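Local coordinates for protein NDP-rhamnosyltransferase (Saccharopolyspora spinosa, PDB 3TSA) that belongs to the glycosyltransferases of the GT-B fold, as an NDP-rhamnosyltransferase also called SpnG, built from two domains around parallel sheets, at residues V251-R262 against L268-S277; I307-Y315 against A330-Q340. All blocks are in the same frame, centred on the assembly; numbering follows the deposited sequence.

Contact 1: residues V251-R262 against L268-S277; sequences VEAVIAVPPEHR and LPDNARIAES
One face of the Arg-262 guanidinium is covered by a backbone carbonyl oxygen: Ala-275 O sits over its centre, 3.6 Å from Arg-262 CZ, while Pro-259 N covers the opposite face nearer the rim. The edge is used as well. NE and NH2 of Arg-262 grip Val-257 O side-on, that oxygen lying almost in the guanidinium plane, and NH2 also donates to Ser-277 OG at 2.9 Å. Arg-262 reaches this place with its chain extended from CG to NE (chi2 175°), its CD resting on Ile-274 CG2 at 3.7 Å. Glu-276 OE1 stands 4.0 Å from Arg-262 NH1 but well out of the plane, so only charge links them.

Behind this group, strands 251-256 and 272-274 pair in parallel, 18° apart, at the edge of the six-stranded sheet of the C-terminal domain, where 272-274 is an outermost strand. Ala-253 and Ile-255 each donate and accept a backbone bond, the shortest being Ile-255 N to Arg-273 O at 2.7 Å. On the face of Ala-253 and Ile-255, which packs against helix 236-246, Ile-255 CD1 meets Leu-268 CD2 tip to tip (3.9 Å) and also touches Ala-272 CB. At the start of the pairing Asn-271 extends it through its side chain: with CG held between the backbone N and the carbonyl carbon (chi1 60°), Asn-271 ND2 reaches Val-251 O at 2.9 Å, and it donates to Thr-246 O too. One water bridges Glu-252 OE2, which also salt-bridges Arg-220, to Arg-273 NE. The in-plane bonds and two covered faces should restrict rotation of the Arg-262 guanidinium, and the nearby carbonyl oxygens and Glu-276 probably stabilise its positive charge electrostatically.

Contact 2: residues I307-Y315 against A330-Q340; sequences IPQLVLPQY and AGICLPDEQAQ
The side-chain amide of Gln-340 bonds through its edge: NE2 donates to Pro-313 O (3.0 Å) and to Leu-334 O (2.9 Å), both acceptors close to the amide plane. Leu-312 CB lies 3.8 Å from Gln-340 CD, and the amide of Gln-314 meets that of Gln-340 with the planes 63° apart. Two nearly straight N-H bonds, both from NE2 and one to each segment, probably hold the amide in its orientation where the two segments leave the sheet.

The motif is a parallel beta-alpha-beta unit of the Rossmann-like C-terminal domain: strand 309-311, helix 318-327, then strand 331-333, which is an outermost strand of its sheet. The strand directions differ by 7°, and four backbone bonds join the two segments, the first, Gln-309 N to Ala-330 O, being long at 3.3 Å.

Leu-310, with CG anti to the backbone N (chi1 -153°), brings CD2 against Ile-332 CG2 at 4.0 Å and Leu-334 CG at 3.8 Å; Phe-346 of helix 343-354 packs on both leucines. Val-311 and Cys-333 occupy the other face, against Ala-322 of the connecting helix. Gly-331 pairs in parallel with Gln-309, its CA close beside Gln-309 O.

Beyond the strands, Asp-336 is the N-cap of helix 337-340, its OD1 accepting from Ala-339 N at 3.1 Å, nearly in line with the carboxylate C-O bond, and from Gln-338 NE2 through the syn lone pair.

How the contacts relate
Contacts 1 and 2 occupy the two ends of one six-stranded parallel sheet, ordered 272-274, 251-256, 219-224, 289-292, 309-311, 331-333, and their centres lie about 19 Å apart without touching. Each pairs an outermost strand with its inner neighbour, but the connections differ: loop and turn between 256 and 272 in contact 1, helix 318-327 in contact 2. Burial differs too. Contact 2 is buried, with 11 of its 14 touching residues inside and none exposed, and contact 1 is only partly so, with five buried and four exposed of 16. Accordingly, charged groups and bridging waters mark contact 1, whereas leucines, prolines and neutral amides dominate contact 2.

Contact 1: residues V251-R262 against L268-S277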
loop_
_atom_site.group_PDB
_atom_site.type_symbol
_atom_site.label_atom_id
_atom_site.label_comp_id
_atom_site.label_asym_id
_atom_site.label_seq_id
_atom_site.Cartn_x
_atom_site.Cartn_y
_atom_site.Cartn_z
ATOM N N VAL A 251 -13.853 33.458 -0.840
ATOM C CA VAL A 251 -13.371 32.125 -0.442
ATOM C C VAL A 251 -14.293 31.006 -0.865
ATOM O O VAL A 251 -15.550 31.149 -0.811
ATOM C CB VAL A 251 -13.092 32.028 1.141
ATOM C CG1 VAL A 251 -12.955 30.537 1.594
ATOM C CG2 VAL A 251 -11.911 32.879 1.536
ATOM N N GLU A 252 -13.698 29.919 -1.361
ATOM C CA GLU A 252 -14.364 28.659 -1.510
ATOM C C GLU A 252 -13.724 27.718 -0.481
ATOM O O GLU A 252 -12.574 27.479 -0.578
ATOM C CB GLU A 252 -14.023 28.104 -2.910
ATOM C CG GLU A 252 -14.694 26.807 -3.130
ATOM C CD GLU A 252 -14.509 26.339 -4.560
ATOM O OE1 GLU A 252 -15.041 27.061 -5.487
ATOM O OE2 GLU A 252 -13.845 25.280 -4.731
ATOM N N ALA A 253 -14.511 27.157 0.421
ATOM C CA ALA A 253 -14.015 26.250 1.501
ATOM C C ALA A 253 -14.109 24.801 1.068
ATOM O O ALA A 253 -15.177 24.371 0.638
ATOM C CB ALA A 253 -14.836 26.488 2.790
ATOM N N VAL A 254 -13.005 24.040 1.031
ATOM C CA VAL A 254 -13.115 22.601 0.731
ATOM C C VAL A 254 -12.962 21.910 2.060
ATOM O O VAL A 254 -11.929 22.067 2.704
ATOM C CB VAL A 254 -12.020 22.073 -0.292
ATOM C CG1 VAL A 254 -12.033 20.538 -0.415
ATOM C CG2 VAL A 254 -12.196 22.716 -1.671
ATOM N N ILE A 255 -13.989 21.176 2.492
ATOM C CA ILE A 255 -13.992 20.663 3.889
ATOM C C ILE A 255 -13.718 19.175 3.859
ATOM O O ILE A 255 -14.473 18.372 3.249
ATOM C CB ILE A 255 -15.326 20.953 4.626
ATOM C CG1 ILE A 255 -15.543 22.443 4.796
ATOM C CG2 ILE A 255 -15.272 20.426 6.036
ATOM C CD1 ILE A 255 -17.025 22.827 4.918
ATOM N N ALA A 256 -12.587 18.803 4.482
ATOM C CA ALA A 256 -12.090 17.419 4.486
ATOM C C ALA A 256 -12.105 16.880 5.935
ATOM O O ALA A 256 -11.164 17.159 6.705
ATOM C CB ALA A 256 -10.662 17.340 3.862
ATOM N N VAL A 257 -13.184 16.197 6.342
ATOM C CA VAL A 257 -13.288 15.625 7.696
ATOM C C VAL A 257 -13.795 14.202 7.529
ATOM O O VAL A 257 -14.311 13.910 6.449
ATOM C CB VAL A 257 -14.188 16.440 8.651
ATOM C CG1 VAL A 257 -13.663 17.890 8.732
ATOM C CG2 VAL A 257 -15.663 16.345 8.257
ATOM N N PRO A 258 -13.640 13.331 8.551
ATOM C CA PRO A 258 -14.044 11.921 8.453
ATOM C C PRO A 258 -15.530 11.807 8.264
ATOM O O PRO A 258 -16.267 12.681 8.749
ATOM C CB PRO A 258 -13.705 11.381 9.853
ATOM C CG PRO A 258 -12.518 12.223 10.238
ATOM C CD PRO A 258 -12.968 13.582 9.841
ATOM N N PRO A 259 -15.998 10.718 7.638
ATOM C CA PRO A 259 -17.415 10.541 7.360
ATOM C C PRO A 259 -18.335 10.802 8.573
ATOM O O PRO A 259 -19.340 11.545 8.444
ATOM C CB PRO A 259 -17.515 9.056 6.949
ATOM C CG PRO A 259 -16.174 8.673 6.474
ATOM C CD PRO A 259 -15.181 9.547 7.246
ATOM N N GLU A 260 -18.004 10.239 9.737
ATOM C CA GLU A 260 -18.910 10.437 10.920
ATOM C C GLU A 260 -18.963 11.871 11.473
ATOM O O GLU A 260 -19.881 12.226 12.212
ATOM C CB GLU A 260 -18.631 9.435 12.034
ATOM C CG GLU A 260 -17.377 9.729 12.839
ATOM C CD GLU A 260 -16.078 9.270 12.156
ATOM O OE1 GLU A 260 -16.054 8.758 10.986
ATOM O OE2 GLU A 260 -15.052 9.453 12.832
ATOM N N HIS A 261 -18.002 12.711 11.086
ATOM C CA HIS A 261 -18.027 14.116 11.498
ATOM C C HIS A 261 -18.705 15.067 10.499
ATOM O O HIS A 261 -18.777 16.268 10.748
ATOM C CB HIS A 261 -16.606 14.605 11.857
ATOM C CG HIS A 261 -15.966 13.835 12.977
ATOM N ND1 HIS A 261 -16.364 13.958 14.290
ATOM C CD2 HIS A 261 -14.908 12.981 12.985
ATOM C CE1 HIS A 261 -15.629 13.158 15.049
ATOM N NE2 HIS A 261 -14.730 12.566 14.287
ATOM N N ARG A 262 -19.218 14.515 9.390
ATOM C CA ARG A 262 -19.782 15.309 8.320
ATOM C C ARG A 262 -21.172 15.799 8.743
ATOM O O ARG A 262 -21.613 16.887 8.358
ATOM C CB ARG A 262 -19.757 14.495 6.978
ATOM C CG ARG A 262 -18.300 14.402 6.419
ATOM C CD ARG A 262 -18.107 13.522 5.174
ATOM N NE ARG A 262 -16.693 13.145 5.078
ATOM C CZ ARG A 262 -16.189 12.188 4.312
ATOM N NH1 ARG A 262 -16.995 11.479 3.555
ATOM N NH2 ARG A 262 -14.860 11.940 4.314
ATOM N N LEU A 268 -24.849 24.151 5.303
ATOM C CA LEU A 268 -23.607 24.411 4.628
ATOM C C LEU A 268 -23.823 25.512 3.573
ATOM O O LEU A 268 -24.740 25.420 2.768
ATOM C CB LEU A 268 -23.101 23.096 3.999
ATOM C CG LEU A 268 -21.673 22.549 4.253
ATOM C CD1 LEU A 268 -21.033 22.500 2.908
ATOM C CD2 LEU A 268 -20.880 23.405 5.225
ATOM N N PRO A 269 -22.991 26.564 3.584
ATOM C CA PRO A 269 -23.177 27.599 2.552
ATOM C C PRO A 269 -22.802 27.137 1.197
ATOM O O PRO A 269 -22.132 26.084 1.043
ATOM C CB PRO A 269 -22.169 28.680 2.953
ATOM C CG PRO A 269 -21.174 27.974 3.697
ATOM C CD PRO A 269 -21.970 26.993 4.555
ATOM N N ASP A 270 -23.153 27.965 0.213
ATOM C CA ASP A 270 -23.029 27.579 -1.156
ATOM C C ASP A 270 -21.543 27.660 -1.545
ATOM O O ASP A 270 -21.153 27.097 -2.554
ATOM C CB ASP A 270 -23.951 28.433 -2.097
ATOM C CG ASP A 270 -25.086 29.209 -1.332
ATOM O OD1 ASP A 270 -25.989 29.753 -2.023
ATOM O OD2 ASP A 270 -25.082 29.349 -0.057
ATOM N N ASN A 271 -20.722 28.381 -0.756
ATOM C CA ASN A 271 -19.238 28.459 -1.025
ATOM C C ASN A 271 -18.416 27.423 -0.204
ATOM O O ASN A 271 -17.232 27.646 0.066
ATOM C CB ASN A 271 -18.651 29.864 -0.829
ATOM C CG ASN A 271 -18.817 30.417 0.589
ATOM O OD1 ASN A 271 -19.763 30.065 1.308
ATOM N ND2 ASN A 271 -17.850 31.275 1.021
ATOM N N ALA A 272 -19.070 26.326 0.173
ATOM C CA ALA A 272 -18.429 25.195 0.811
ATOM C C ALA A 272 -18.641 23.908 0.041
ATOM O O ALA A 272 -19.712 23.701 -0.519
ATOM C CB ALA A 272 -18.911 25.047 2.284
ATOM N N ARG A 273 -17.647 23.024 0.024
ATOM C CA ARG A 273 -17.822 21.698 -0.521
ATOM C C ARG A 273 -17.337 20.692 0.513
ATOM O O ARG A 273 -16.297 20.929 1.104
ATOM C CB ARG A 273 -16.957 21.549 -1.723
ATOM C CG ARG A 273 -16.857 20.078 -2.204
ATOM C CD ARG A 273 -15.847 19.942 -3.323
ATOM N NE ARG A 273 -16.366 20.610 -4.488
ATOM C CZ ARG A 273 -17.221 20.050 -5.356
ATOM N NH1 ARG A 273 -17.634 18.790 -5.201
ATOM N NH2 ARG A 273 -17.654 20.762 -6.396
ATOM N N ILE A 274 -18.109 19.625 0.754
ATOM C CA ILE A 274 -17.695 18.518 1.603
ATOM C C ILE A 274 -16.966 17.512 0.741
ATOM O O ILE A 274 -17.556 16.959 -0.193
ATOM C CB ILE A 274 -18.885 17.857 2.394
ATOM C CG1 ILE A 274 -19.699 18.909 3.237
ATOM C CG2 ILE A 274 -18.320 16.711 3.255
ATOM C CD1 ILE A 274 -21.046 18.394 3.944
ATOM N N ALA A 275 -15.664 17.317 0.976
ATOM C CA ALA A 275 -14.866 16.363 0.158
ATOM C C ALA A 275 -15.205 14.938 0.568
ATOM O O ALA A 275 -15.292 14.615 1.769
ATOM C CB ALA A 275 -13.339 16.624 0.262
ATOM N N GLU A 276 -15.403 14.082 -0.420
ATOM C CA GLU A 276 -15.894 12.727 -0.172
ATOM C C GLU A 276 -14.773 11.729 0.125
ATOM O O GLU A 276 -14.450 10.921 -0.737
ATOM C CB GLU A 276 -16.711 12.255 -1.392
ATOM C CG GLU A 276 -18.163 12.693 -1.379
ATOM C CD GLU A 276 -18.952 11.999 -0.278
ATOM O OE1 GLU A 276 -19.429 12.725 0.634
ATOM O OE2 GLU A 276 -19.027 10.747 -0.269
ATOM N N SER A 277 -14.157 11.820 1.291
ATOM C CA SER A 277 -13.020 10.912 1.699
ATOM C C SER A 277 -11.888 10.974 0.652
ATOM O O SER A 277 -11.475 9.970 0.082
ATOM C CB SER A 277 -13.477 9.467 1.896
ATOM O OG SER A 277 -14.188 9.351 3.099
HETATM O O HOH W 1 -15.222 22.928 -4.550
HETATM O O HOH W 2 -15.310 15.945 4.344
HETATM O O HOH W 3 -12.898 13.983 3.612
#

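Contact 2: residues I307-Y315 against A330-Q340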
loop_
_atom_site.group_PDB
_atom_site.type_symbol
_atom_site.label_atom_id
_atom_site.label_comp_id
_atom_site.label_asym_id
_atom_site.label_seq_id
_atom_site.Cartn_x
_atom_site.Cartn_y
_atom_site.Cartn_z
ATOM N N ILE A 307 2.190 25.068 0.704
ATOM C CA ILE A 307 0.875 25.669 1.000
ATOM C C ILE A 307 0.879 26.151 2.474
ATOM O O ILE A 307 1.085 25.364 3.392
ATOM C CB ILE A 307 -0.232 24.666 0.815
ATOM C CG1 ILE A 307 -0.250 23.971 -0.574
ATOM C CG2 ILE A 307 -1.631 25.368 1.030
ATOM C CD1 ILE A 307 -0.232 24.946 -1.709
ATOM N N PRO A 308 0.663 27.454 2.671
ATOM C CA PRO A 308 0.680 27.908 4.069
ATOM C C PRO A 308 -0.523 27.410 4.850
ATOM O O PRO A 308 -1.535 26.998 4.296
ATOM C CB PRO A 308 0.664 29.424 3.987
ATOM C CG PRO A 308 0.130 29.763 2.675
ATOM C CD PRO A 308 0.444 28.557 1.725
ATOM N N GLN A 309 -0.403 27.467 6.182
ATOM C CA GLN A 309 -1.407 26.913 7.053
ATOM C C GLN A 309 -1.791 27.882 8.137
ATOM O O GLN A 309 -0.983 28.647 8.644
ATOM C CB GLN A 309 -0.958 25.592 7.735
ATOM C CG GLN A 309 -0.538 24.522 6.711
ATOM C CD GLN A 309 0.859 24.049 6.941
ATOM O OE1 GLN A 309 1.732 24.193 6.079
ATOM N NE2 GLN A 309 1.103 23.520 8.115
ATOM N N LEU A 310 -3.068 27.819 8.458
ATOM C CA LEU A 310 -3.592 28.495 9.668
ATOM C C LEU A 310 -3.856 27.326 10.651
ATOM O O LEU A 310 -4.675 26.476 10.354
ATOM C CB LEU A 310 -4.891 29.117 9.272
ATOM C CG LEU A 310 -5.345 30.367 10.049
ATOM C CD1 LEU A 310 -6.724 30.932 9.705
ATOM C CD2 LEU A 310 -4.974 30.467 11.443
ATOM N N VAL A 311 -3.193 27.347 11.820
ATOM C CA VAL A 311 -3.093 26.153 12.640
ATOM C C VAL A 311 -3.836 26.416 13.946
ATOM O O VAL A 311 -3.648 27.460 14.554
ATOM C CB VAL A 311 -1.639 25.785 12.961
ATOM C CG1 VAL A 311 -1.616 24.359 13.574
ATOM C CG2 VAL A 311 -0.767 25.743 11.644
ATOM N N LEU A 312 -4.752 25.525 14.268
ATOM C CA LEU A 312 -5.471 25.621 15.572
ATOM C C LEU A 312 -5.050 24.461 16.410
ATOM O O LEU A 312 -5.737 23.453 16.552
ATOM C CB LEU A 312 -6.968 25.587 15.290
ATOM C CG LEU A 312 -7.717 26.682 14.472
ATOM C CD1 LEU A 312 -7.277 26.808 13.099
ATOM C CD2 LEU A 312 -9.171 26.173 14.416
ATOM N N PRO A 313 -3.878 24.570 17.085
ATOM C CA PRO A 313 -3.398 23.399 17.809
ATOM C C PRO A 313 -4.297 23.011 19.009
ATOM O O PRO A 313 -4.954 23.904 19.589
ATOM C CB PRO A 313 -2.029 23.897 18.351
ATOM C CG PRO A 313 -2.201 25.455 18.478
ATOM C CD PRO A 313 -3.005 25.747 17.224
ATOM N N GLN A 314 -4.308 21.740 19.297
ATOM C CA GLN A 314 -5.193 21.160 20.333
ATOM C C GLN A 314 -4.431 20.392 21.395
ATOM O O GLN A 314 -4.716 20.512 22.606
ATOM C CB GLN A 314 -6.264 20.257 19.671
ATOM C CG GLN A 314 -7.061 20.930 18.562
ATOM C CD GLN A 314 -7.877 22.144 19.057
ATOM O OE1 GLN A 314 -7.958 23.149 18.352
ATOM N NE2 GLN A 314 -8.443 22.044 20.262
ATOM N N TYR A 315 -3.481 19.556 20.979
ATOM C CA TYR A 315 -2.890 18.659 21.929
ATOM C C TYR A 315 -1.523 18.160 21.429
ATOM O O TYR A 315 -1.114 18.457 20.289
ATOM C CB TYR A 315 -3.836 17.488 22.260
ATOM C CG TYR A 315 -4.313 16.598 21.098
ATOM C CD1 TYR A 315 -3.530 16.318 19.922
ATOM C CD2 TYR A 315 -5.547 15.956 21.234
ATOM C CE1 TYR A 315 -4.041 15.450 18.934
ATOM C CE2 TYR A 315 -5.998 15.097 20.313
ATOM C CZ TYR A 315 -5.275 14.856 19.168
ATOM O OH TYR A 315 -5.797 13.968 18.257
ATOM N N ALA A 330 5.407 30.849 7.497
ATOM C CA ALA A 330 4.685 29.954 6.561
ATOM C C ALA A 330 3.254 29.743 7.005
ATOM O O ALA A 330 2.549 28.877 6.459
ATOM C CB ALA A 330 5.421 28.528 6.436
ATOM N N GLY A 331 2.838 30.472 8.041
ATOM C CA GLY A 331 1.440 30.255 8.512
ATOM C C GLY A 331 1.151 31.181 9.671
ATOM O O GLY A 331 1.995 32.048 10.061
ATOM N N ILE A 332 -0.057 30.999 10.184
ATOM C CA ILE A 332 -0.485 31.767 11.368
ATOM C C ILE A 332 -0.925 30.726 12.401
ATOM O O ILE A 332 -1.578 29.744 12.057
ATOM C CB ILE A 332 -1.595 32.764 10.981
ATOM C CG1 ILE A 332 -1.002 33.965 10.196
ATOM C CG2 ILE A 332 -2.273 33.339 12.282
ATOM C CD1 ILE A 332 -2.049 34.876 9.657
ATOM N N CYS A 333 -0.553 30.944 13.677
ATOM C CA CYS A 333 -0.959 30.087 14.759
ATOM C C CYS A 333 -2.093 30.790 15.584
ATOM O O CYS A 333 -1.926 31.982 15.942
ATOM C CB CYS A 333 0.310 29.855 15.631
ATOM S SG CYS A 333 -0.128 29.026 17.224
ATOM N N LEU A 334 -3.232 30.137 15.830
ATOM C CA LEU A 334 -4.178 30.635 16.894
ATOM C C LEU A 334 -3.932 29.730 18.109
ATOM O O LEU A 334 -4.380 28.577 18.132
ATOM C CB LEU A 334 -5.651 30.600 16.415
ATOM C CG LEU A 334 -5.939 31.187 15.015
ATOM C CD1 LEU A 334 -7.419 31.085 14.629
ATOM C CD2 LEU A 334 -5.485 32.655 15.011
ATOM N N PRO A 335 -3.238 30.257 19.139
ATOM C CA PRO A 335 -2.521 29.309 20.040
ATOM C C PRO A 335 -3.337 28.755 21.166
ATOM O O PRO A 335 -2.895 27.833 21.833
ATOM C CB PRO A 335 -1.398 30.157 20.622
ATOM C CG PRO A 335 -1.955 31.550 20.618
ATOM C CD PRO A 335 -2.702 31.615 19.271
ATOM N N ASP A 336 -4.532 29.283 21.337
ATOM C CA ASP A 336 -5.336 28.859 22.519
ATOM C C ASP A 336 -6.803 29.115 22.252
ATOM O O ASP A 336 -7.159 29.561 21.159
ATOM C CB ASP A 336 -4.868 29.591 23.822
ATOM C CG ASP A 336 -4.797 31.049 23.630
ATOM O OD1 ASP A 336 -5.587 31.594 22.845
ATOM O OD2 ASP A 336 -3.925 31.677 24.305
ATOM N N GLU A 337 -7.686 28.749 23.205
ATOM C CA GLU A 337 -9.079 28.860 22.956
ATOM C C GLU A 337 -9.595 30.280 22.704
ATOM O O GLU A 337 -10.450 30.506 21.807
ATOM C CB GLU A 337 -9.870 28.181 24.093
ATOM C CG GLU A 337 -11.311 27.991 23.618
ATOM C CD GLU A 337 -12.252 27.635 24.805
ATOM O OE1 GLU A 337 -12.070 28.186 25.911
ATOM O OE2 GLU A 337 -13.192 26.810 24.589
ATOM N N GLN A 338 -9.028 31.254 23.451
ATOM C CA GLN A 338 -9.394 32.639 23.244
ATOM C C GLN A 338 -9.105 33.144 21.823
ATOM O O GLN A 338 -9.956 33.892 21.259
ATOM C CB GLN A 338 -8.824 33.570 24.324
ATOM C CG GLN A 338 -7.377 33.768 24.349
ATOM C CD GLN A 338 -6.899 34.763 23.286
ATOM O OE1 GLN A 338 -7.554 35.783 23.019
ATOM N NE2 GLN A 338 -5.722 34.504 22.710
ATOM N N ALA A 339 -7.962 32.728 21.247
ATOM C CA ALA A 339 -7.691 33.051 19.846
ATOM C C ALA A 339 -8.572 32.264 18.890
ATOM O O ALA A 339 -9.082 32.790 17.890
ATOM C CB ALA A 339 -6.190 32.795 19.543
ATOM N N GLN A 340 -8.709 30.982 19.138
ATOM C CA GLN A 340 -9.427 30.118 18.175
ATOM C C GLN A 340 -10.913 30.463 18.053
ATOM O O GLN A 340 -11.517 30.269 16.987
ATOM C CB GLN A 340 -9.227 28.631 18.456
ATOM C CG GLN A 340 -7.775 28.195 18.339
ATOM C CD GLN A 340 -7.519 26.819 18.810
ATOM O OE1 GLN A 340 -8.417 25.985 18.994
ATOM N NE2 GLN A 340 -6.228 26.531 18.994
#